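Local atomic coordinates of cupin type-2 domain-containing protein (Klebsiella pneumoniae subsp. pneumoniae MGH 78578, PDB entry 3H8U), a protein that is of unknown function but has a cupin-type double-stranded beta-helix fold and probably binds a metal ion. Residues E35-A46 with P106-N117; G69-N77 with G94-S102. One frame throughout, in Å; residues are numbered along the deposited sequence. Where two conformers were deposited one is given.

Interaction 1: E35-A46 with P106-N117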
loop_
_atom_site.group_PDB
_atom_site.type_symbol
_atom_site.label_atom_id
_atom_site.label_comp_id
_atom_site.label_asym_id
_atom_site.label_seq_id
_atom_site.Cartn_x
_atom_site.Cartn_y
_atom_site.Cartn_z
ATOM N N GLU A 35 -9.267 9.452 -2.314
ATOM C CA GLU A 35 -9.088 10.317 -1.161
ATOM C C GLU A 35 -10.290 10.170 -0.251
ATOM O O GLU A 35 -11.416 10.278 -0.679
ATOM C CB GLU A 35 -8.944 11.771 -1.591
ATOM C CG GLU A 35 -8.539 12.698 -0.449
ATOM C CD GLU A 35 -7.987 14.033 -0.924
ATOM O OE1 GLU A 35 -7.425 14.087 -2.039
ATOM O OE2 GLU A 35 -8.087 15.021 -0.159
ATOM N N THR A 36 -10.024 9.883 1.017
ATOM C CA THR A 36 -11.064 9.702 2.036
ATOM C C THR A 36 -10.518 10.382 3.267
ATOM O O THR A 36 -9.375 10.783 3.264
ATOM C CB THR A 36 -11.320 8.235 2.403
ATOM O OG1 THR A 36 -10.198 7.710 3.119
ATOM C CG2 THR A 36 -11.611 7.369 1.153
ATOM N N ASN A 37 -11.322 10.471 4.318
ATOM C CA ASN A 37 -10.849 11.042 5.580
ATOM C C ASN A 37 -9.710 10.244 6.181
ATOM O O ASN A 37 -8.808 10.816 6.819
ATOM C CB ASN A 37 -12.002 11.162 6.581
ATOM C CG ASN A 37 -12.985 12.234 6.187
ATOM O OD1 ASN A 37 -12.600 13.247 5.590
ATOM N ND2 ASN A 37 -14.244 12.021 6.481
ATOM N N ASP A 38 -9.734 8.937 5.944
ATOM C CA ASP A 38 -8.819 8.005 6.620
ATOM C C ASP A 38 -7.465 7.880 5.897
ATOM O O ASP A 38 -6.444 7.593 6.507
ATOM C CB ASP A 38 -9.474 6.611 6.728
ATOM C CG ASP A 38 -10.762 6.621 7.538
ATOM O OD1 ASP A 38 -10.765 7.108 8.682
ATOM O OD2 ASP A 38 -11.781 6.172 6.990
ATOM N N SER A 39 -7.452 8.075 4.580
ATOM C CA SER A 39 -6.214 7.997 3.794
ATOM C C SER A 39 -6.390 8.668 2.434
ATOM O O SER A 39 -7.494 8.784 1.897
ATOM C CB SER A 39 -5.801 6.544 3.495
ATOM O OG SER A 39 -5.555 5.788 4.695
ATOM N N VAL A 40 -5.256 9.043 1.874
ATOM C CA VAL A 40 -5.164 9.412 0.468
ATOM C C VAL A 40 -4.203 8.410 -0.193
ATOM O O VAL A 40 -3.090 8.197 0.295
ATOM C CB VAL A 40 -4.687 10.871 0.310
ATOM C CG1 VAL A 40 -4.403 11.199 -1.146
ATOM C CG2 VAL A 40 -5.723 11.849 0.866
ATOM N N VAL A 41 -4.651 7.779 -1.270
ATOM C CA VAL A 41 -3.909 6.738 -1.947
ATOM C C VAL A 41 -3.551 7.312 -3.313
ATOM O O VAL A 41 -4.462 7.769 -4.068
ATOM C CB VAL A 41 -4.773 5.449 -2.111
ATOM C CG1 VAL A 41 -4.022 4.372 -2.914
ATOM C CG2 VAL A 41 -5.209 4.903 -0.752
ATOM N N VAL A 42 -2.240 7.319 -3.613
ATOM C CA VAL A 42 -1.669 7.949 -4.810
ATOM C C VAL A 42 -0.710 6.953 -5.498
ATOM O O VAL A 42 -0.010 6.191 -4.836
ATOM C CB VAL A 42 -0.884 9.258 -4.439
ATOM C CG1 VAL A 42 -0.141 9.846 -5.631
ATOM C CG2 VAL A 42 -1.846 10.280 -3.839
ATOM N N VAL A 43 -0.738 6.944 -6.816
ATOM C CA VAL A 43 0.230 6.197 -7.623
ATOM C C VAL A 43 1.240 7.212 -8.168
ATOM O O VAL A 43 0.867 8.167 -8.879
ATOM C CB VAL A 43 -0.461 5.426 -8.759
ATOM C CG1 VAL A 43 0.566 4.959 -9.790
ATOM C CG2 VAL A 43 -1.231 4.247 -8.185
ATOM N N TRP A 44 2.506 7.000 -7.811
ATOM C CA TRP A 44 3.598 7.790 -8.275
ATOM C C TRP A 44 4.461 7.018 -9.291
ATOM O O TRP A 44 4.671 5.824 -9.150
ATOM C CB TRP A 44 4.485 8.191 -7.105
ATOM C CG TRP A 44 3.880 9.184 -6.197
ATOM C CD1 TRP A 44 3.301 8.928 -4.991
ATOM C CD2 TRP A 44 3.785 10.590 -6.404
ATOM N NE1 TRP A 44 2.866 10.088 -4.425
ATOM C CE2 TRP A 44 3.148 11.133 -5.263
ATOM C CE3 TRP A 44 4.181 11.444 -7.420
ATOM C CZ2 TRP A 44 2.907 12.498 -5.121
ATOM C CZ3 TRP A 44 3.932 12.818 -7.287
ATOM C CH2 TRP A 44 3.310 13.325 -6.145
ATOM N N HIS A 45 4.959 7.757 -10.273
ATOM C CA HIS A 45 5.837 7.226 -11.322
ATOM C C HIS A 45 6.988 8.208 -11.520
ATOM O O HIS A 45 6.773 9.395 -11.676
ATOM C CB HIS A 45 5.040 7.051 -12.626
ATOM C CG HIS A 45 5.872 6.659 -13.819
ATOM N ND1 HIS A 45 6.780 7.505 -14.428
ATOM C CD2 HIS A 45 5.906 5.503 -14.524
ATOM C CE1 HIS A 45 7.329 6.882 -15.458
ATOM N NE2 HIS A 45 6.851 5.653 -15.506
ATOM N N ALA A 46 8.213 7.695 -11.517
ATOM C CA ALA A 46 9.383 8.488 -11.857
ATOM C C ALA A 46 10.240 7.764 -12.885
ATOM O O ALA A 46 10.548 6.586 -12.744
ATOM C CB ALA A 46 10.216 8.827 -10.598
ATOM N N PRO A 106 11.419 2.154 -14.790
ATOM C CA PRO A 106 10.544 3.115 -14.132
ATOM C C PRO A 106 10.402 2.781 -12.650
ATOM O O PRO A 106 10.322 1.592 -12.259
ATOM C CB PRO A 106 9.194 2.952 -14.849
ATOM C CG PRO A 106 9.332 1.656 -15.636
ATOM C CD PRO A 106 10.774 1.528 -15.957
ATOM N N PHE A 107 10.328 3.818 -11.827
ATOM C CA PHE A 107 10.115 3.623 -10.396
ATOM C C PHE A 107 8.652 3.938 -10.103
ATOM O O PHE A 107 8.213 5.066 -10.322
ATOM C CB PHE A 107 11.070 4.537 -9.628
ATOM C CG PHE A 107 10.841 4.579 -8.141
ATOM C CD1 PHE A 107 10.895 3.419 -7.381
ATOM C CD2 PHE A 107 10.636 5.787 -7.488
ATOM C CE1 PHE A 107 10.717 3.458 -5.982
ATOM C CE2 PHE A 107 10.470 5.823 -6.070
ATOM C CZ PHE A 107 10.496 4.646 -5.341
ATOM N N ILE A 108 7.888 2.918 -9.688
ATOM C CA ILE A 108 6.462 3.084 -9.473
ATOM C C ILE A 108 6.097 2.579 -8.084
ATOM O O ILE A 108 6.444 1.454 -7.699
ATOM C CB ILE A 108 5.641 2.343 -10.586
ATOM C CG1 ILE A 108 5.974 2.890 -11.969
ATOM C CG2 ILE A 108 4.137 2.462 -10.332
ATOM C CD1 ILE A 108 5.408 2.100 -13.117
ATOM N N PHE A 109 5.373 3.407 -7.343
ATOM C CA PHE A 109 4.943 3.038 -6.005
ATOM C C PHE A 109 3.575 3.595 -5.678
ATOM O O PHE A 109 3.093 4.521 -6.317
ATOM C CB PHE A 109 5.967 3.444 -4.928
ATOM C CG PHE A 109 6.153 4.902 -4.775
ATOM C CD1 PHE A 109 7.007 5.597 -5.631
ATOM C CD2 PHE A 109 5.507 5.599 -3.776
ATOM C CE1 PHE A 109 7.211 6.948 -5.487
ATOM C CE2 PHE A 109 5.692 6.973 -3.632
ATOM C CZ PHE A 109 6.573 7.640 -4.479
ATOM N N VAL A 110 2.973 2.952 -4.691
ATOM C CA VAL A 110 1.693 3.332 -4.165
ATOM C C VAL A 110 1.990 3.961 -2.816
ATOM O O VAL A 110 2.542 3.315 -1.925
ATOM C CB VAL A 110 0.778 2.122 -3.994
ATOM C CG1 VAL A 110 -0.545 2.546 -3.240
ATOM C CG2 VAL A 110 0.488 1.488 -5.351
ATOM N N SER A 111 1.574 5.212 -2.682
ATOM C CA SER A 111 1.639 5.957 -1.436
ATOM C C SER A 111 0.283 5.999 -0.714
ATOM O O SER A 111 -0.729 6.390 -1.322
ATOM C CB SER A 111 2.069 7.396 -1.730
ATOM O OG SER A 111 1.796 8.244 -0.632
ATOM N N VAL A 112 0.298 5.636 0.573
ATOM C CA VAL A 112 -0.862 5.782 1.433
ATOM C C VAL A 112 -0.493 6.761 2.550
ATOM O O VAL A 112 0.295 6.417 3.425
ATOM C CB VAL A 112 -1.332 4.436 2.017
ATOM C CG1 VAL A 112 -2.631 4.636 2.890
ATOM C CG2 VAL A 112 -1.556 3.411 0.895
ATOM N N VAL A 113 -1.070 7.963 2.486
ATOM C CA VAL A 113 -0.894 8.982 3.525
ATOM C C VAL A 113 -2.074 8.937 4.474
ATOM O O VAL A 113 -3.225 8.940 4.017
ATOM C CB VAL A 113 -0.770 10.377 2.898
ATOM C CG1 VAL A 113 -0.797 11.476 3.955
ATOM C CG2 VAL A 113 0.542 10.450 2.092
ATOM N N ALA A 114 -1.792 8.880 5.774
ATOM C CA ALA A 114 -2.843 8.813 6.786
ATOM C C ALA A 114 -2.508 9.755 7.933
ATOM O O ALA A 114 -1.362 9.758 8.411
ATOM C CB ALA A 114 -2.997 7.382 7.311
ATOM N N PRO A 115 -3.484 10.571 8.374
ATOM C CA PRO A 115 -4.863 10.725 7.884
ATOM C C PRO A 115 -4.969 11.342 6.502
ATOM O O PRO A 115 -4.007 11.862 5.980
ATOM C CB PRO A 115 -5.518 11.660 8.921
ATOM C CG PRO A 115 -4.615 11.779 9.978
ATOM C CD PRO A 115 -3.247 11.436 9.541
ATOM N N GLY A 116 -6.162 11.283 5.930
ATOM C CA GLY A 116 -6.371 11.695 4.568
ATOM C C GLY A 116 -6.118 13.168 4.349
ATOM O O GLY A 116 -5.681 13.550 3.254
ATOM N N ASN A 117 -6.325 13.969 5.383
ATOM C CA ASN A 117 -6.135 15.419 5.276
ATOM C C ASN A 117 -4.777 15.925 5.783
ATOM O O ASN A 117 -4.611 17.121 5.992
ATOM C CB ASN A 117 -7.290 16.174 5.966
ATOM C CG ASN A 117 -7.167 16.222 7.492
ATOM O OD1 ASN A 117 -6.254 15.634 8.106
ATOM N ND2 ASN A 117 -8.109 16.944 8.120
HETATM O O HOH W 1 -8.510 13.226 7.731
HETATM O O HOH W 2 -0.667 9.556 -0.784
HETATM O O HOH W 3 1.653 11.017 -1.745
#
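Val-40 to Ala-46 and Phe-107 to Val-113 pair as antiparallel neighbours within one sheet of the cupin double-stranded beta-helix. Four hydrogen-bonded pairs, from Val-40 with Val-113 to Ala-46 with Phe-107, supply the eight backbone bonds between the strands. On the face carrying Trp-44, the main aromatic contact is with Phe-109: CB of Trp-44 sits over the phenyl face, 3.6 Å from the ring centroid of Phe-109. Beyond CB the five-membered ring of the indole and the phenyl ring are nearly parallel (21°) but slid apart, bringing Trp-44 CD1 to 3.4 Å from Phe-109 CE2. Phe-109 reaches this place with CG lodged between its backbone N and carbonyl carbon (chi1 65°), and Trp-64 stacks on it too. Ser-111 CB meets the indole at its edge, 3.8 Å from Trp-44 CD1. The hydroxyl of Ser-111 receives hydrogen bonds from two waters, one also bound to Trp-44 NE1 and the other to Val-40 O, and is bonded to Asp-62 too. The reverse face is largely aliphatic: Val-41 CG1 meets Val-110 CG1 at 3.9 Å, and Ile-108 CG1 lies 3.7 Å from His-45 CD2. Val-17 of helix 17-20 packs on Val-43, Ile-108 and Val-110. Past the strands, Gly-116 N donates to Asn-37 O (2.8 Å) from well above the carbonyl plane, while Thr-36 OG1 accepts from Ser-39 N in an ST motif and bonds Gln-61 of the second subunit. Here an early and a late strand of the chain lie side by side in mid-sheet, as in the jelly roll of cupins.

Interaction 2: G69-N77 with G94-S102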
loop_
_atom_site.group_PDB
_atom_site.type_symbol
_atom_site.label_atom_id
_atom_site.label_comp_id
_atom_site.label_asym_id
_atom_site.label_seq_id
_atom_site.Cartn_x
_atom_site.Cartn_y
_atom_site.Cartn_z
ATOM N N GLY A 69 10.888 -1.104 -9.999
ATOM C CA GLY A 69 12.110 -0.301 -10.094
ATOM C C GLY A 69 12.847 -0.111 -8.792
ATOM O O GLY A 69 12.538 -0.743 -7.780
ATOM N N GLU A 70 13.833 0.779 -8.842
ATOM C CA GLU A 70 14.737 1.028 -7.739
ATOM C C GLU A 70 14.882 2.556 -7.555
ATOM O O GLU A 70 14.822 3.309 -8.540
ATOM C CB GLU A 70 16.092 0.398 -8.045
ATOM C CG GLU A 70 16.109 -1.143 -8.081
ATOM C CD GLU A 70 17.511 -1.737 -8.118
ATOM O OE1 GLU A 70 18.485 -1.066 -7.714
ATOM O OE2 GLU A 70 17.636 -2.901 -8.532
ATOM N N ALA A 71 15.101 3.000 -6.318
ATOM C CA ALA A 71 15.294 4.409 -6.023
ATOM C C ALA A 71 16.217 4.599 -4.835
ATOM O O ALA A 71 16.409 3.687 -4.028
ATOM C CB ALA A 71 13.961 5.095 -5.742
ATOM N N GLU A 72 16.790 5.796 -4.775
ATOM C CA GLU A 72 17.459 6.306 -3.590
ATOM C C GLU A 72 16.399 6.987 -2.763
ATOM O O GLU A 72 15.851 7.973 -3.206
ATOM C CB GLU A 72 18.397 7.425 -3.944
ATOM C CG GLU A 72 19.609 7.136 -4.695
ATOM C CD GLU A 72 20.312 8.468 -5.087
ATOM O OE1 GLU A 72 20.017 9.596 -4.535
ATOM O OE2 GLU A 72 21.143 8.379 -5.982
ATOM N N TYR A 73 16.132 6.479 -1.567
ATOM C CA TYR A 73 15.112 7.047 -0.690
ATOM C C TYR A 73 15.820 8.050 0.221
ATOM O O TYR A 73 16.713 7.674 0.957
ATOM C CB TYR A 73 14.496 5.910 0.123
ATOM C CG TYR A 73 13.357 6.312 1.020
ATOM C CD1 TYR A 73 12.149 6.747 0.495
ATOM C CD2 TYR A 73 13.481 6.230 2.420
ATOM C CE1 TYR A 73 11.057 7.067 1.347
ATOM C CE2 TYR A 73 12.420 6.556 3.241
ATOM C CZ TYR A 73 11.222 6.971 2.715
ATOM O OH TYR A 73 10.188 7.303 3.588
ATOM N N HIS A 74 15.503 9.333 0.081
ATOM C CA HIS A 74 16.080 10.376 0.945
ATOM C C HIS A 74 15.322 10.466 2.267
ATOM O O HIS A 74 14.110 10.619 2.282
ATOM C CB HIS A 74 16.018 11.745 0.262
ATOM C CG HIS A 74 16.693 12.848 1.041
ATOM N ND1 HIS A 74 16.190 14.132 1.094
ATOM C CD2 HIS A 74 17.824 12.856 1.799
ATOM C CE1 HIS A 74 16.982 14.881 1.840
ATOM N NE2 HIS A 74 17.962 14.124 2.303
ATOM N N GLN A 75 16.059 10.400 3.370
ATOM C CA GLN A 75 15.478 10.374 4.723
ATOM C C GLN A 75 15.688 11.700 5.451
ATOM O O GLN A 75 15.434 11.775 6.656
ATOM C CB GLN A 75 16.104 9.220 5.539
ATOM C CG GLN A 75 15.898 7.831 4.867
ATOM C CD GLN A 75 16.135 6.640 5.781
ATOM O OE1 GLN A 75 16.567 6.795 6.936
ATOM N NE2 GLN A 75 15.884 5.450 5.271
ATOM N N GLY A 76 16.127 12.731 4.719
ATOM C CA GLY A 76 16.472 14.025 5.296
ATOM C C GLY A 76 17.979 14.122 5.544
ATOM O O GLY A 76 18.639 13.099 5.739
ATOM N N ASN A 77 18.535 15.327 5.472
ATOM C CA ASN A 77 19.940 15.559 5.841
ATOM C C ASN A 77 20.984 14.884 4.956
ATOM O O ASN A 77 22.132 14.686 5.388
ATOM C CB ASN A 77 20.197 15.052 7.264
ATOM C CG ASN A 77 19.346 15.730 8.286
ATOM O OD1 ASN A 77 19.644 16.865 8.669
ATOM N ND2 ASN A 77 18.290 15.038 8.765
ATOM N N GLY A 94 6.756 14.067 10.851
ATOM C CA GLY A 94 7.992 14.771 11.183
ATOM C C GLY A 94 9.254 14.134 10.595
ATOM O O GLY A 94 10.374 14.573 10.886
ATOM N N GLN A 95 9.076 13.114 9.762
ATOM C CA GLN A 95 10.191 12.491 9.063
ATOM C C GLN A 95 10.265 12.962 7.606
ATOM O O GLN A 95 9.336 12.777 6.833
ATOM C CB GLN A 95 10.110 10.962 9.160
ATOM C CG GLN A 95 10.382 10.430 10.543
ATOM C CD GLN A 95 10.607 8.922 10.566
ATOM O OE1 GLN A 95 9.963 8.169 9.814
ATOM N NE2 GLN A 95 11.460 8.473 11.483
ATOM N N VAL A 96 11.402 13.551 7.234
ATOM C CA VAL A 96 11.619 13.967 5.858
ATOM C C VAL A 96 11.720 12.745 4.947
ATOM O O VAL A 96 12.365 11.736 5.301
ATOM C CB VAL A 96 12.908 14.824 5.707
ATOM C CG1 VAL A 96 13.125 15.215 4.238
ATOM C CG2 VAL A 96 12.822 16.077 6.544
ATOM N N HIS A 97 11.064 12.811 3.790
ATOM C CA HIS A 97 11.166 11.745 2.799
ATOM C C HIS A 97 10.975 12.275 1.371
ATOM O O HIS A 97 10.168 13.186 1.106
ATOM C CB HIS A 97 10.166 10.603 3.091
ATOM C CG HIS A 97 8.728 11.012 3.042
ATOM N ND1 HIS A 97 8.201 11.984 3.878
ATOM C CD2 HIS A 97 7.686 10.540 2.308
ATOM C CE1 HIS A 97 6.907 12.115 3.616
ATOM N NE2 HIS A 97 6.578 11.256 2.668
ATOM N N GLY A 98 11.737 11.683 0.475
ATOM C CA GLY A 98 11.742 12.006 -0.950
ATOM C C GLY A 98 12.463 10.867 -1.662
ATOM O O GLY A 98 12.950 9.927 -1.004
ATOM N N ALA A 99 12.565 10.924 -2.991
ATOM C CA ALA A 99 13.303 9.873 -3.696
ATOM C C ALA A 99 13.848 10.322 -5.043
ATOM O O ALA A 99 13.375 11.305 -5.589
ATOM C CB ALA A 99 12.436 8.635 -3.843
HETATM N N MSE A 100 14.874 9.620 -5.539
HETATM C CA MSE A 100 15.321 9.749 -6.922
HETATM C C MSE A 100 15.370 8.351 -7.539
HETATM O O MSE A 100 15.950 7.438 -6.919
HETATM C CB MSE A 100 16.707 10.413 -7.023
HETATM C CG MSE A 100 16.961 10.923 -8.481
HETATM SE SE MSE A 100 18.741 10.852 -9.010
HETATM C CE MSE A 100 18.945 9.008 -8.669
ATOM N N ASN A 101 14.770 8.192 -8.730
ATOM C CA ASN A 101 14.851 6.934 -9.500
ATOM C C ASN A 101 16.300 6.767 -9.990
ATOM O O ASN A 101 16.744 7.481 -10.904
ATOM C CB ASN A 101 13.873 6.909 -10.679
ATOM C CG ASN A 101 13.944 5.630 -11.447
ATOM O OD1 ASN A 101 14.826 4.829 -11.174
ATOM N ND2 ASN A 101 13.019 5.401 -12.389
ATOM N N SER A 102 17.020 5.810 -9.393
ATOM C CA SER A 102 18.408 5.512 -9.747
ATOM C C SER A 102 18.531 4.511 -10.916
ATOM O O SER A 102 19.637 4.278 -11.427
ATOM C CB SER A 102 19.164 4.986 -8.518
ATOM O OG SER A 102 18.396 3.991 -7.856
HETATM O O HOH W 4 14.561 2.004 -11.238
HETATM O O HOH W 5 19.282 1.766 -8.955
HETATM O O HOH W 6 13.802 13.150 8.657
#
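Glu-70 opens the pairing loosely, its O accepting a weak bond from Ser-102 N at 3.4 Å. A water accepts from the Ser-102 hydroxyl and donates to Glu-70 OE1, bridging the two side chains. At Ala-71 the methyl rests against the opposing backbone, with CB 3.3 Å from Met-100 O. Glu-72 and Met-100, a selenomethionine, then exchange two backbone bonds, and their side chains run alongside each other in the same direction. The glutamate stays extended whereas the selenomethionine chain bends, which brings its CE to 3.5 Å from Glu-72 OE2. Tyr-73 faces the other way, beside Ala-99. With its CG opposite the backbone N (chi1 -176°), the ring passes Gly-98 O and lays OH 3.3 Å from His-97 CB, the two side chains crossing at a slant. His-97, turned with CG between its N and carbonyl carbon (chi1 62°), points ND1 to Gln-95 O at 3.3 Å and NE2 to Asp-62. It also meets the rings of His-55 and His-57, a cluster consistent with the histidine metal site of cupins. His-74 N reaches Gly-98 O at 2.8 Å, approaching from above the carbonyl plane; the reciprocal bond, Gly-98 N to His-74 O, is longer but meets a lone pair. The His-74 imidazole bonds Ser-54 through ND1. Farther along, a water joins Gln-75 O to Val-96 N, and at Gly-76 the CA lies 3.7 Å from Val-96 CB. Strand 80-84 flanks 70-74 and strand 51-56 flanks 97-101; Trp-64 meets the Tyr-73 ring edge-to-face, Arg-13 of the second subunit bonds Val-96 O, and Phe-107 of strand 107-114 lies against Ala-71 and Ala-99.

From the N terminus, residues 35-46 come first, and their partner 106-117 returns only after 59 residues, so interaction 1 closes a wide loop. Inside that loop, residues 69-77 leave, the chain turns back as strand 80-84 alongside 70-74, crosses to the other sheet as strand 87-91, and 94-102 comes back: interaction 2 nests within interaction 1. The contacts belong to two different antiparallel sheets, with centres about 15 Å apart. Strand 97-101 leads on to 107-114, carrying the chain from one sheet to the other. At that end Asn-101 ND2 bonds Ala-46 O. Farther along the sheets, the Asp-62 carboxylate reaches Ser-111 with one oxygen and His-97 with the other. Both interactions touch the second subunit.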